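AT-less polyketide synthase (Streptomyces platensis subsp. rosaceus, PDB 4TKT) probably catalyses chain-extending decarboxylative condensation as a ketosynthase domain of the modular "AT-less" polyketide synthase that assembles isomigrastatin. Local coordinates at residues A[345-353]-A[398-406]; A[507-515]-A[534-543]. All coordinates share one frame; numbering follows the deposited sequence. Where two conformers were deposited one is given.

Following the chain from the N terminus, contact 1 comes first. Strand 350-353 is left through helices 356-359 and 366-380 and the short strand 382-383, and segment 398-406 then returns parallel to it, closing a loop of 44 residues at one outer edge of the mixed sheet of the ketosynthase. Contact 2 opens only after that loop has closed, so the two are in series and neither nests nor crosses. Here strand 509-515, helix 518-530 and strand 538-541 close a shorter, antiparallel loop in the linker region. The contacts lie on opposite sides of the chain's centre, with their own centres about 55 Å apart, and each adds an outermost strand to its sheet.

Contact 1: A[345-353]-A[398-406]; sequences DARNFCAIG and FADSPFVLQ
Ile352 and Phe403 meet where edge strand 403-405 runs parallel to strand 350-353 at one side of the mixed sheet of this thiolase-fold ketosynthase. The pair illustrates how a beta-alpha-beta crossover attaches an edge strand: backbone bonds join the strands in register, and side chains of Cys350, Ile352, Phe403 and Leu405 pack on one face. With CG1 of Ile352 anti to the backbone N (chi1 -166°) and the chain extended beyond, CD1 comes to rest over the middle of the Phe403 ring, 4.1 Å from its centroid, in a CH-pi contact. Pro402 CB lies over the other face, so the aromatic ring is sandwiched between two aliphatic groups. Its rim is met by Cys350, whose SG stands at the ring edge 5.1 Å from the centroid. Phe340 and Ile318, from the neighbouring helix 328-340 and strand 317-319, add to the packing round the same ring. The other branch of Ile352, CG2, presses on Phe403 CB at 3.8 Å and reaches towards Leu405 CD1.

Backbone bonds alternate from strand to strand: Val404 N donates to Cys350 O, and Gln406 N to Ile352 O in a nearly straight bond, while that from Ile352 N to Val404 O is weak. Where the strands begin, Pro402 O receives two N-H groups, Phe349 N from above the carbonyl plane and Cys350 N almost head-on. Phe349 holds one ring face over Pro402 O, its CE1 3.6 Å from Pro402 CB.

Beyond the strands, Arg347 bends at chi3 (43°) and brings the edge of its guanidinium to a backbone carbonyl. Asp400 OD1 lies nearby, well out of the guanidinium plane, and probably contributes only through its charge. The grip is side-on, Arg347 NE lying 3.1 Å and Arg347 NH2 3.2 Å from Ala399 O.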
ATOM      1  N   ASP A 345       4.510  34.424   2.663  1.00 66.11           N
ATOM      2  CA  ASP A 345       3.230  35.102   2.509  1.00 63.99           C
ATOM      3  C   ASP A 345       2.667  34.859   1.112  1.00 63.35           C
ATOM      4  O   ASP A 345       1.701  35.502   0.702  1.00 70.24           O
ATOM      5  CB  ASP A 345       3.380  36.604   2.767  1.00 65.46           C
ATOM      6  N   ALA A 346       3.279  33.926   0.390  1.00 62.80           N
ATOM      7  CA  ALA A 346       2.884  33.624  -0.983  1.00 69.54           C
ATOM      8  C   ALA A 346       1.483  33.019  -1.059  1.00 70.45           C
ATOM      9  O   ALA A 346       0.992  32.435  -0.090  1.00 68.05           O
ATOM     10  CB  ALA A 346       3.900  32.689  -1.625  1.00 63.06           C
ATOM     11  N   ARG A 347       0.847  33.157  -2.218  1.00 62.47           N
ATOM     12  CA  ARG A 347      -0.520  32.684  -2.405  1.00 61.14           C
ATOM     13  C   ARG A 347      -0.677  31.837  -3.663  1.00 68.08           C
ATOM     14  O   ARG A 347      -0.113  32.155  -4.710  1.00 62.82           O
ATOM     15  CB  ARG A 347      -1.486  33.868  -2.464  1.00 62.61           C
ATOM     16  CG  ARG A 347      -1.646  34.615  -1.151  1.00 71.16           C
ATOM     17  CD  ARG A 347      -2.379  35.931  -1.351  1.00 78.61           C
ATOM     18  NE  ARG A 347      -3.525  35.785  -2.245  1.00 86.13           N
ATOM     19  CZ  ARG A 347      -3.740  36.544  -3.316  1.00 92.24           C
ATOM     20  NH1 ARG A 347      -2.888  37.513  -3.629  1.00 94.43           N
ATOM     21  NH2 ARG A 347      -4.809  36.337  -4.074  1.00 93.11           N
ATOM     22  N   ASN A 348      -1.441  30.754  -3.542  1.00 67.06           N
ATOM     23  CA  ASN A 348      -1.858  29.945  -4.686  1.00 66.16           C
ATOM     24  C   ASN A 348      -0.707  29.344  -5.490  1.00 59.09           C
ATOM     25  O   ASN A 348      -0.684  29.446  -6.715  1.00 60.58           O
ATOM     26  CB  ASN A 348      -2.740  30.785  -5.612  1.00 60.32           C
ATOM     27  CG  ASN A 348      -3.836  31.509  -4.864  1.00 62.88           C
ATOM     28  OD1 ASN A 348      -4.471  30.945  -3.975  1.00 62.99           O
ATOM     29  ND2 ASN A 348      -4.056  32.773  -5.212  1.00 62.36           N
ATOM     30  N   PHE A 349       0.237  28.711  -4.801  1.00 57.97           N
ATOM     31  CA  PHE A 349       1.376  28.083  -5.465  1.00 58.45           C
ATOM     32  C   PHE A 349       1.361  26.568  -5.280  1.00 67.35           C
ATOM     33  O   PHE A 349       2.057  25.835  -5.985  1.00 70.34           O
ATOM     34  CB  PHE A 349       2.692  28.661  -4.937  1.00 59.52           C
ATOM     35  CG  PHE A 349       2.885  28.483  -3.453  1.00 61.88           C
ATOM     36  CD1 PHE A 349       2.460  29.458  -2.565  1.00 58.07           C
ATOM     37  CD2 PHE A 349       3.498  27.347  -2.949  1.00 61.17           C
ATOM     38  CE1 PHE A 349       2.638  29.300  -1.201  1.00 56.62           C
ATOM     39  CE2 PHE A 349       3.676  27.181  -1.588  1.00 54.63           C
ATOM     40  CZ  PHE A 349       3.247  28.160  -0.713  1.00 57.40           C
ATOM     41  N   CYS A 350       0.558  26.110  -4.327  1.00 62.49           N
ATOM     42  CA  CYS A 350       0.525  24.704  -3.947  1.00 57.47           C
ATOM     43  C   CYS A 350      -0.802  24.056  -4.328  1.00 57.26           C
ATOM     44  O   CYS A 350      -1.859  24.663  -4.181  1.00 62.16           O
ATOM     45  CB  CYS A 350       0.773  24.564  -2.442  1.00 50.27           C
ATOM     46  SG  CYS A 350       0.880  22.872  -1.832  1.00 48.42           S
ATOM     47  N   ALA A 351      -0.742  22.826  -4.824  1.00 54.19           N
ATOM     48  CA  ALA A 351      -1.950  22.088  -5.160  1.00 48.72           C
ATOM     49  C   ALA A 351      -2.474  21.375  -3.924  1.00 58.11           C
ATOM     50  O   ALA A 351      -1.705  21.036  -3.024  1.00 61.36           O
ATOM     51  CB  ALA A 351      -1.683  21.095  -6.277  1.00 48.94           C
ATOM     52  N   ILE A 352      -3.783  21.155  -3.877  1.00 52.03           N
ATOM     53  CA  ILE A 352      -4.386  20.468  -2.743  1.00 46.01           C
ATOM     54  C   ILE A 352      -5.597  19.647  -3.187  1.00 42.63           C
ATOM     55  O   ILE A 352      -6.310  20.017  -4.120  1.00 51.80           O
ATOM     56  CB  ILE A 352      -4.788  21.472  -1.629  1.00 45.22           C
ATOM     57  CG1 ILE A 352      -5.093  20.740  -0.318  1.00 42.83           C
ATOM     58  CG2 ILE A 352      -5.949  22.357  -2.071  1.00 44.45           C
ATOM     59  CD1 ILE A 352      -5.309  21.666   0.859  1.00 44.59           C
ATOM     60  N   GLY A 353      -5.803  18.514  -2.523  1.00 40.76           N
ATOM     61  CA  GLY A 353      -6.905  17.622  -2.830  1.00 46.61           C
ATOM     62  C   GLY A 353      -6.880  16.427  -1.899  1.00 46.10           C
ATOM     63  O   GLY A 353      -5.963  16.293  -1.088  1.00 46.95           O
ATOM     64  N   PHE A 398      -9.899  29.968  -0.592  1.00 54.59           N
ATOM     65  CA  PHE A 398      -8.689  29.443  -1.216  1.00 52.18           C
ATOM     66  C   PHE A 398      -7.909  30.529  -1.942  1.00 54.56           C
ATOM     67  O   PHE A 398      -6.703  30.403  -2.150  1.00 54.89           O
ATOM     68  CB  PHE A 398      -9.036  28.309  -2.181  1.00 59.33           C
ATOM     69  CG  PHE A 398      -9.073  26.957  -1.532  1.00 48.94           C
ATOM     70  CD1 PHE A 398      -8.103  26.592  -0.615  1.00 47.86           C
ATOM     71  CD2 PHE A 398     -10.079  26.056  -1.830  1.00 50.68           C
ATOM     72  CE1 PHE A 398      -8.129  25.352  -0.012  1.00 45.74           C
ATOM     73  CE2 PHE A 398     -10.114  24.810  -1.231  1.00 50.29           C
ATOM     74  CZ  PHE A 398      -9.137  24.459  -0.319  1.00 44.69           C
ATOM     75  N   ALA A 399      -8.605  31.596  -2.325  1.00 61.20           N
ATOM     76  CA  ALA A 399      -7.975  32.727  -2.993  1.00 58.82           C
ATOM     77  C   ALA A 399      -6.914  33.362  -2.101  1.00 67.32           C
ATOM     78  O   ALA A 399      -5.827  33.708  -2.564  1.00 71.30           O
ATOM     79  CB  ALA A 399      -9.019  33.755  -3.392  1.00 60.54           C
ATOM     80  N   ASP A 400      -7.238  33.514  -0.820  1.00 67.07           N
ATOM     81  CA  ASP A 400      -6.286  34.035   0.155  1.00 68.05           C
ATOM     82  C   ASP A 400      -5.654  32.880   0.923  1.00 66.98           C
ATOM     83  O   ASP A 400      -5.789  32.776   2.143  1.00 72.43           O
ATOM     84  CB  ASP A 400      -6.968  35.012   1.113  1.00 71.29           C
ATOM     85  CG  ASP A 400      -5.977  35.772   1.976  1.00 79.80           C
ATOM     86  OD1 ASP A 400      -4.812  35.923   1.554  1.00 80.49           O
ATOM     87  OD2 ASP A 400      -6.367  36.218   3.076  1.00 84.73           O
ATOM     88  N   SER A 401      -4.970  32.009   0.192  1.00 61.30           N
ATOM     89  CA  SER A 401      -4.346  30.830   0.774  1.00 57.24           C
ATOM     90  C   SER A 401      -3.160  30.416  -0.089  1.00 58.32           C
ATOM     91  O   SER A 401      -3.030  30.875  -1.222  1.00 59.84           O
ATOM     92  CB  SER A 401      -5.359  29.689   0.889  1.00 56.42           C
ATOM     93  OG  SER A 401      -5.582  29.085  -0.373  1.00 57.52           O
ATOM     94  N   PRO A 402      -2.283  29.550   0.442  1.00 58.26           N
ATOM     95  CA  PRO A 402      -1.187  29.048  -0.393  1.00 57.04           C
ATOM     96  C   PRO A 402      -1.670  28.112  -1.494  1.00 53.96           C
ATOM     97  O   PRO A 402      -0.893  27.768  -2.382  1.00 54.64           O
ATOM     98  CB  PRO A 402      -0.305  28.279   0.602  1.00 52.98           C
ATOM     99  CG  PRO A 402      -0.694  28.782   1.946  1.00 54.53           C
ATOM    100  CD  PRO A 402      -2.143  29.128   1.846  1.00 56.19           C
ATOM    101  N   PHE A 403      -2.939  27.720  -1.443  1.00 51.74           N
ATOM    102  CA  PHE A 403      -3.407  26.591  -2.236  1.00 50.75           C
ATOM    103  C   PHE A 403      -4.267  26.935  -3.445  1.00 52.04           C
ATOM    104  O   PHE A 403      -4.819  28.030  -3.558  1.00 57.59           O
ATOM    105  CB  PHE A 403      -4.193  25.631  -1.343  1.00 49.09           C
ATOM    106  CG  PHE A 403      -3.469  25.244  -0.093  1.00 47.01           C
ATOM    107  CD1 PHE A 403      -2.354  24.427  -0.151  1.00 49.31           C
ATOM    108  CD2 PHE A 403      -3.905  25.693   1.141  1.00 46.38           C
ATOM    109  CE1 PHE A 403      -1.683  24.067   1.000  1.00 53.22           C
ATOM    110  CE2 PHE A 403      -3.240  25.336   2.294  1.00 53.83           C
ATOM    111  CZ  PHE A 403      -2.127  24.522   2.224  1.00 54.20           C
ATOM    112  N   VAL A 404      -4.355  25.966  -4.351  1.00 57.41           N
ATOM    113  CA  VAL A 404      -5.331  25.958  -5.431  1.00 56.13           C
ATOM    114  C   VAL A 404      -5.953  24.566  -5.493  1.00 54.51           C
ATOM    115  O   VAL A 404      -5.252  23.578  -5.714  1.00 56.54           O
ATOM    116  CB  VAL A 404      -4.704  26.309  -6.793  1.00 54.49           C
ATOM    117  CG1 VAL A 404      -5.699  26.055  -7.914  1.00 55.01           C
ATOM    118  CG2 VAL A 404      -4.238  27.752  -6.808  1.00 56.61           C
ATOM    119  N   LEU A 405      -7.263  24.490  -5.281  1.00 49.75           N
ATOM    120  CA  LEU A 405      -7.959  23.208  -5.256  1.00 48.00           C
ATOM    121  C   LEU A 405      -7.885  22.506  -6.609  1.00 58.00           C
ATOM    122  O   LEU A 405      -8.342  23.037  -7.620  1.00 63.50           O
ATOM    123  CB  LEU A 405      -9.417  23.399  -4.845  1.00 47.49           C
ATOM    124  CG  LEU A 405     -10.223  22.108  -4.701  1.00 45.72           C
ATOM    125  CD1 LEU A 405      -9.579  21.201  -3.667  1.00 43.82           C
ATOM    126  CD2 LEU A 405     -11.662  22.415  -4.328  1.00 53.73           C
ATOM    127  N   GLN A 406      -7.307  21.310  -6.617  1.00 47.44           N
ATOM    128  CA  GLN A 406      -7.106  20.561  -7.852  1.00 51.83           C
ATOM    129  C   GLN A 406      -8.403  19.911  -8.328  1.00 47.55           C
ATOM    130  O   GLN A 406      -8.880  18.947  -7.731  1.00 52.49           O
ATOM    131  CB  GLN A 406      -6.025  19.496  -7.657  1.00 47.05           C
ATOM    132  CG  GLN A 406      -5.454  18.955  -8.954  1.00 54.72           C
ATOM    133  CD  GLN A 406      -4.764  20.027  -9.775  1.00 53.79           C
ATOM    134  OE1 GLN A 406      -4.053  20.876  -9.236  1.00 51.05           O
ATOM    135  NE2 GLN A 406      -4.974  19.997 -11.085  1.00 52.00           N
TER

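Contact 2: A[507-515]-A[534-543]; sequences MTARFAVAV and LPAGAYFNPG
Phe511 and Phe540 are paired across antiparallel strands, 509-515 and 538-541, in the three-stranded sheet of the linker region that accompanies the ketosynthase. They are a worked example of side chains of a non-hydrogen-bonded pair meeting on one face of a sheet. Both rings project from the same face, and the two side chains cross at about a right angle, Phe511 CD1 touching the Phe540 ring edge, 4.0 Å from Phe540 CD1. The torsion that sets CG of Phe511 anti to the backbone N (chi1 176°) carries the ring out to Leu534, whose CD1 meets the ring edge at CE1, 3.8 Å away. Both neighbours meet the same stretch of the ring's rim, Phe540 at CD1 and Leu534 at the adjoining CE1. With only a methyl in place of this ring, as in an alanine, Leu534 CD1 and the Phe540 edge would probably lose their shared partner, leaving a gap beside each.

Further along the same face the bumps shrink. Val513 and Ala538 bring their CA atoms to 4.1 Å, and CG2 of the valine sits on the small CB of the alanine. At the far end Thr508 CG2 lies in a shallow hollow over Gly543 CA, 3.7 Å away, where a side chain would clash with the methyl. Asn541 shapes this end by an Asx turn, its OD1 accepting from Gly543 N at 2.8 Å.

Paired backbone bonds join Arg510 to Asn541 and Ala512 to Tyr539, in each case through both N and O. The face bearing Phe511, Val513 and Phe540 lies against helices 469-482 and 518-530. On the opposite face Tyr539 and Ala512 rest on helix 573-580, while strand 460-466 continues the sheet on the other side of strand 509-515.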
HETATM    1  N   MSE A 507       9.991 -21.401  -5.639  1.00 35.73           N
HETATM    2  CA  MSE A 507       8.933 -22.271  -5.139  1.00 37.27           C
HETATM    3  C   MSE A 507       8.895 -23.609  -5.878  1.00 39.59           C
HETATM    4  O   MSE A 507       9.778 -23.910  -6.676  1.00 45.07           O
HETATM    5  CB  MSE A 507       7.580 -21.564  -5.237  1.00 40.21           C
HETATM    6  CG  MSE A 507       7.565 -20.190  -4.579  1.00 44.51           C
HETATM    7 SE   MSE A 507       5.788 -19.379  -4.480  1.00 60.73          SE
HETATM    8  CE  MSE A 507       6.291 -17.620  -3.782  1.00 66.56           C
ATOM      9  N   THR A 508       7.863 -24.402  -5.604  1.00 37.83           N
ATOM     10  CA  THR A 508       7.789 -25.787  -6.069  1.00 40.83           C
ATOM     11  C   THR A 508       7.690 -25.923  -7.587  1.00 43.99           C
ATOM     12  O   THR A 508       8.599 -26.450  -8.228  1.00 49.44           O
ATOM     13  CB  THR A 508       6.590 -26.511  -5.433  1.00 42.62           C
ATOM     14  OG1 THR A 508       6.668 -26.399  -4.007  1.00 56.88           O
ATOM     15  CG2 THR A 508       6.584 -27.976  -5.821  1.00 36.29           C
ATOM     16  N   ALA A 509       6.580 -25.463  -8.156  1.00 42.27           N
ATOM     17  CA  ALA A 509       6.393 -25.502  -9.602  1.00 41.44           C
ATOM     18  C   ALA A 509       7.217 -24.408 -10.261  1.00 38.57           C
ATOM     19  O   ALA A 509       7.075 -23.233  -9.926  1.00 35.54           O
ATOM     20  CB  ALA A 509       4.922 -25.353  -9.955  1.00 43.79           C
ATOM     21  N   ARG A 510       8.076 -24.793 -11.201  1.00 35.97           N
ATOM     22  CA  ARG A 510       9.043 -23.857 -11.764  1.00 35.86           C
ATOM     23  C   ARG A 510       9.000 -23.763 -13.285  1.00 46.54           C
ATOM     24  O   ARG A 510       8.580 -24.692 -13.975  1.00 47.78           O
ATOM     25  CB  ARG A 510      10.452 -24.242 -11.313  1.00 38.79           C
ATOM     26  CG  ARG A 510      10.616 -24.256  -9.805  1.00 35.48           C
ATOM     27  CD  ARG A 510      12.046 -24.540  -9.384  1.00 35.48           C
ATOM     28  NE  ARG A 510      12.200 -24.406  -7.940  1.00 43.61           N
ATOM     29  CZ  ARG A 510      13.356 -24.510  -7.295  1.00 44.73           C
ATOM     30  NH1 ARG A 510      14.472 -24.754  -7.966  1.00 35.54           N
ATOM     31  NH2 ARG A 510      13.395 -24.369  -5.978  1.00 35.20           N
ATOM     32  N   PHE A 511       9.447 -22.622 -13.796  1.00 45.61           N
ATOM     33  CA  PHE A 511       9.507 -22.377 -15.230  1.00 43.69           C
ATOM     34  C   PHE A 511      10.698 -21.485 -15.561  1.00 41.04           C
ATOM     35  O   PHE A 511      10.871 -20.422 -14.968  1.00 42.95           O
ATOM     36  CB  PHE A 511       8.209 -21.735 -15.724  1.00 39.22           C
ATOM     37  CG  PHE A 511       8.231 -21.369 -17.180  1.00 37.34           C
ATOM     38  CD1 PHE A 511       8.049 -22.337 -18.154  1.00 38.55           C
ATOM     39  CD2 PHE A 511       8.428 -20.056 -17.575  1.00 39.39           C
ATOM     40  CE1 PHE A 511       8.065 -22.004 -19.496  1.00 38.26           C
ATOM     41  CE2 PHE A 511       8.448 -19.716 -18.917  1.00 45.97           C
ATOM     42  CZ  PHE A 511       8.266 -20.692 -19.879  1.00 43.32           C
ATOM     43  N   ALA A 512      11.522 -21.925 -16.505  1.00 40.37           N
ATOM     44  CA  ALA A 512      12.679 -21.145 -16.924  1.00 37.03           C
ATOM     45  C   ALA A 512      12.807 -21.142 -18.441  1.00 37.55           C
ATOM     46  O   ALA A 512      12.570 -22.157 -19.094  1.00 39.32           O
ATOM     47  CB  ALA A 512      13.944 -21.687 -16.285  1.00 36.86           C
ATOM     48  N   VAL A 513      13.178 -19.996 -19.000  1.00 37.85           N
ATOM     49  CA  VAL A 513      13.344 -19.879 -20.443  1.00 38.45           C
ATOM     50  C   VAL A 513      14.462 -18.901 -20.799  1.00 38.77           C
ATOM     51  O   VAL A 513      14.547 -17.804 -20.245  1.00 39.24           O
ATOM     52  CB  VAL A 513      12.026 -19.439 -21.125  1.00 44.98           C
ATOM     53  CG1 VAL A 513      11.476 -18.173 -20.482  1.00 43.05           C
ATOM     54  CG2 VAL A 513      12.227 -19.250 -22.620  1.00 45.30           C
ATOM     55  N   ALA A 514      15.330 -19.317 -21.717  1.00 44.03           N
ATOM     56  CA  ALA A 514      16.407 -18.464 -22.203  1.00 46.04           C
ATOM     57  C   ALA A 514      15.969 -17.703 -23.452  1.00 51.39           C
ATOM     58  O   ALA A 514      15.691 -18.304 -24.487  1.00 51.46           O
ATOM     59  CB  ALA A 514      17.647 -19.290 -22.490  1.00 39.73           C
ATOM     60  N   VAL A 515      15.903 -16.378 -23.349  1.00 51.17           N
ATOM     61  CA  VAL A 515      15.468 -15.547 -24.469  1.00 50.77           C
ATOM     62  C   VAL A 515      16.392 -14.349 -24.668  1.00 49.71           C
ATOM     63  O   VAL A 515      17.151 -13.985 -23.771  1.00 51.99           O
ATOM     64  CB  VAL A 515      14.025 -15.033 -24.268  1.00 43.87           C
ATOM     65  CG1 VAL A 515      13.024 -16.167 -24.411  1.00 43.26           C
ATOM     66  CG2 VAL A 515      13.882 -14.359 -22.916  1.00 41.25           C
ATOM     67  N   LEU A 534       6.304 -25.955 -25.489  1.00 41.29           N
ATOM     68  CA  LEU A 534       7.330 -24.978 -25.146  1.00 44.47           C
ATOM     69  C   LEU A 534       8.466 -24.978 -26.161  1.00 43.25           C
ATOM     70  O   LEU A 534       8.817 -26.024 -26.706  1.00 44.33           O
ATOM     71  CB  LEU A 534       7.879 -25.256 -23.746  1.00 46.14           C
ATOM     72  CG  LEU A 534       6.885 -25.102 -22.595  1.00 48.95           C
ATOM     73  CD1 LEU A 534       7.574 -25.346 -21.263  1.00 49.79           C
ATOM     74  CD2 LEU A 534       6.236 -23.724 -22.626  1.00 47.24           C
ATOM     75  N   PRO A 535       9.050 -23.798 -26.417  1.00 39.68           N
ATOM     76  CA  PRO A 535      10.191 -23.696 -27.331  1.00 40.62           C
ATOM     77  C   PRO A 535      11.425 -24.402 -26.775  1.00 52.13           C
ATOM     78  O   PRO A 535      11.401 -24.890 -25.644  1.00 56.30           O
ATOM     79  CB  PRO A 535      10.419 -22.187 -27.440  1.00 40.92           C
ATOM     80  CG  PRO A 535       9.856 -21.633 -26.179  1.00 40.04           C
ATOM     81  CD  PRO A 535       8.670 -22.489 -25.862  1.00 39.33           C
ATOM     82  N   ALA A 536      12.488 -24.455 -27.570  0.59 49.22           N
ATOM     83  CA  ALA A 536      13.762 -24.968 -27.091  0.59 42.07           C
ATOM     84  C   ALA A 536      14.383 -23.953 -26.141  0.59 45.97           C
ATOM     85  O   ALA A 536      14.270 -22.744 -26.351  0.59 42.14           O
ATOM     86  CB  ALA A 536      14.696 -25.264 -28.251  0.59 43.17           C
ATOM     87  N   GLY A 537      15.029 -24.446 -25.089  0.59 41.82           N
ATOM     88  CA  GLY A 537      15.623 -23.577 -24.092  0.59 41.79           C
ATOM     89  C   GLY A 537      14.639 -23.214 -22.998  0.59 43.97           C
ATOM     90  O   GLY A 537      14.983 -22.500 -22.056  0.59 42.65           O
ATOM     91  N   ALA A 538      13.408 -23.700 -23.123  1.00 43.68           N
ATOM     92  CA  ALA A 538      12.397 -23.471 -22.095  1.00 41.79           C
ATOM     93  C   ALA A 538      12.138 -24.760 -21.329  1.00 42.48           C
ATOM     94  O   ALA A 538      12.130 -25.844 -21.912  1.00 51.35           O
ATOM     95  CB  ALA A 538      11.111 -22.945 -22.712  1.00 41.78           C
ATOM     96  N   TYR A 539      11.936 -24.645 -20.021  1.00 37.96           N
ATOM     97  CA  TYR A 539      11.796 -25.822 -19.171  1.00 37.65           C
ATOM     98  C   TYR A 539      10.692 -25.635 -18.135  1.00 45.44           C
ATOM     99  O   TYR A 539      10.557 -24.566 -17.541  1.00 36.40           O
ATOM    100  CB  TYR A 539      13.126 -26.136 -18.482  1.00 38.17           C
ATOM    101  CG  TYR A 539      14.312 -26.098 -19.424  1.00 39.17           C
ATOM    102  CD1 TYR A 539      14.631 -27.193 -20.214  1.00 39.72           C
ATOM    103  CD2 TYR A 539      15.102 -24.961 -19.529  1.00 39.64           C
ATOM    104  CE1 TYR A 539      15.711 -27.159 -21.081  1.00 49.77           C
ATOM    105  CE2 TYR A 539      16.182 -24.918 -20.390  1.00 49.02           C
ATOM    106  CZ  TYR A 539      16.481 -26.018 -21.165  1.00 49.85           C
ATOM    107  OH  TYR A 539      17.555 -25.975 -22.022  1.00 53.78           O
ATOM    108  N   PHE A 540       9.907 -26.686 -17.928  1.00 46.72           N
ATOM    109  CA  PHE A 540       8.749 -26.629 -17.046  1.00 46.39           C
ATOM    110  C   PHE A 540       8.744 -27.803 -16.071  1.00 47.87           C
ATOM    111  O   PHE A 540       9.117 -28.920 -16.426  1.00 48.69           O
ATOM    112  CB  PHE A 540       7.458 -26.619 -17.871  1.00 44.11           C
ATOM    113  CG  PHE A 540       6.208 -26.490 -17.050  1.00 46.70           C
ATOM    114  CD1 PHE A 540       5.666 -25.244 -16.785  1.00 51.29           C
ATOM    115  CD2 PHE A 540       5.565 -27.614 -16.552  1.00 47.69           C
ATOM    116  CE1 PHE A 540       4.515 -25.121 -16.036  1.00 55.73           C
ATOM    117  CE2 PHE A 540       4.416 -27.496 -15.798  1.00 52.72           C
ATOM    118  CZ  PHE A 540       3.888 -26.249 -15.540  1.00 55.12           C
ATOM    119  N   ASN A 541       8.315 -27.544 -14.841  1.00 45.80           N
ATOM    120  CA  ASN A 541       8.212 -28.589 -13.831  1.00 45.20           C
ATOM    121  C   ASN A 541       7.121 -28.278 -12.814  1.00 45.39           C
ATOM    122  O   ASN A 541       7.171 -27.249 -12.144  1.00 49.22           O
ATOM    123  CB  ASN A 541       9.553 -28.775 -13.121  1.00 48.12           C
ATOM    124  CG  ASN A 541       9.454 -29.682 -11.910  1.00 49.17           C
ATOM    125  OD1 ASN A 541       8.679 -30.638 -11.896  1.00 51.95           O
ATOM    126  ND2 ASN A 541      10.238 -29.382 -10.881  1.00 48.62           N
ATOM    127  N   PRO A 542       6.125 -29.171 -12.703  1.00 43.54           N
ATOM    128  CA  PRO A 542       5.031 -29.041 -11.735  1.00 42.98           C
ATOM    129  C   PRO A 542       5.487 -29.252 -10.291  1.00 48.81           C
ATOM    130  O   PRO A 542       4.746 -28.935  -9.364  1.00 54.06           O
ATOM    131  CB  PRO A 542       4.054 -30.147 -12.156  1.00 40.70           C
ATOM    132  CG  PRO A 542       4.433 -30.494 -13.555  1.00 41.61           C
ATOM    133  CD  PRO A 542       5.911 -30.303 -13.618  1.00 42.93           C
ATOM    134  N   GLY A 543       6.691 -29.783 -10.110  1.00 54.00           N
ATOM    135  CA  GLY A 543       7.229 -30.022  -8.784  1.00 57.31           C
ATOM    136  C   GLY A 543       6.737 -31.324  -8.182  1.00 64.99           C
ATOM    137  O   GLY A 543       6.962 -31.598  -7.002  1.00 67.29           O
TER
HETATM  138  O   HOH W   1      13.834 -20.208 -25.395  1.00 37.57           O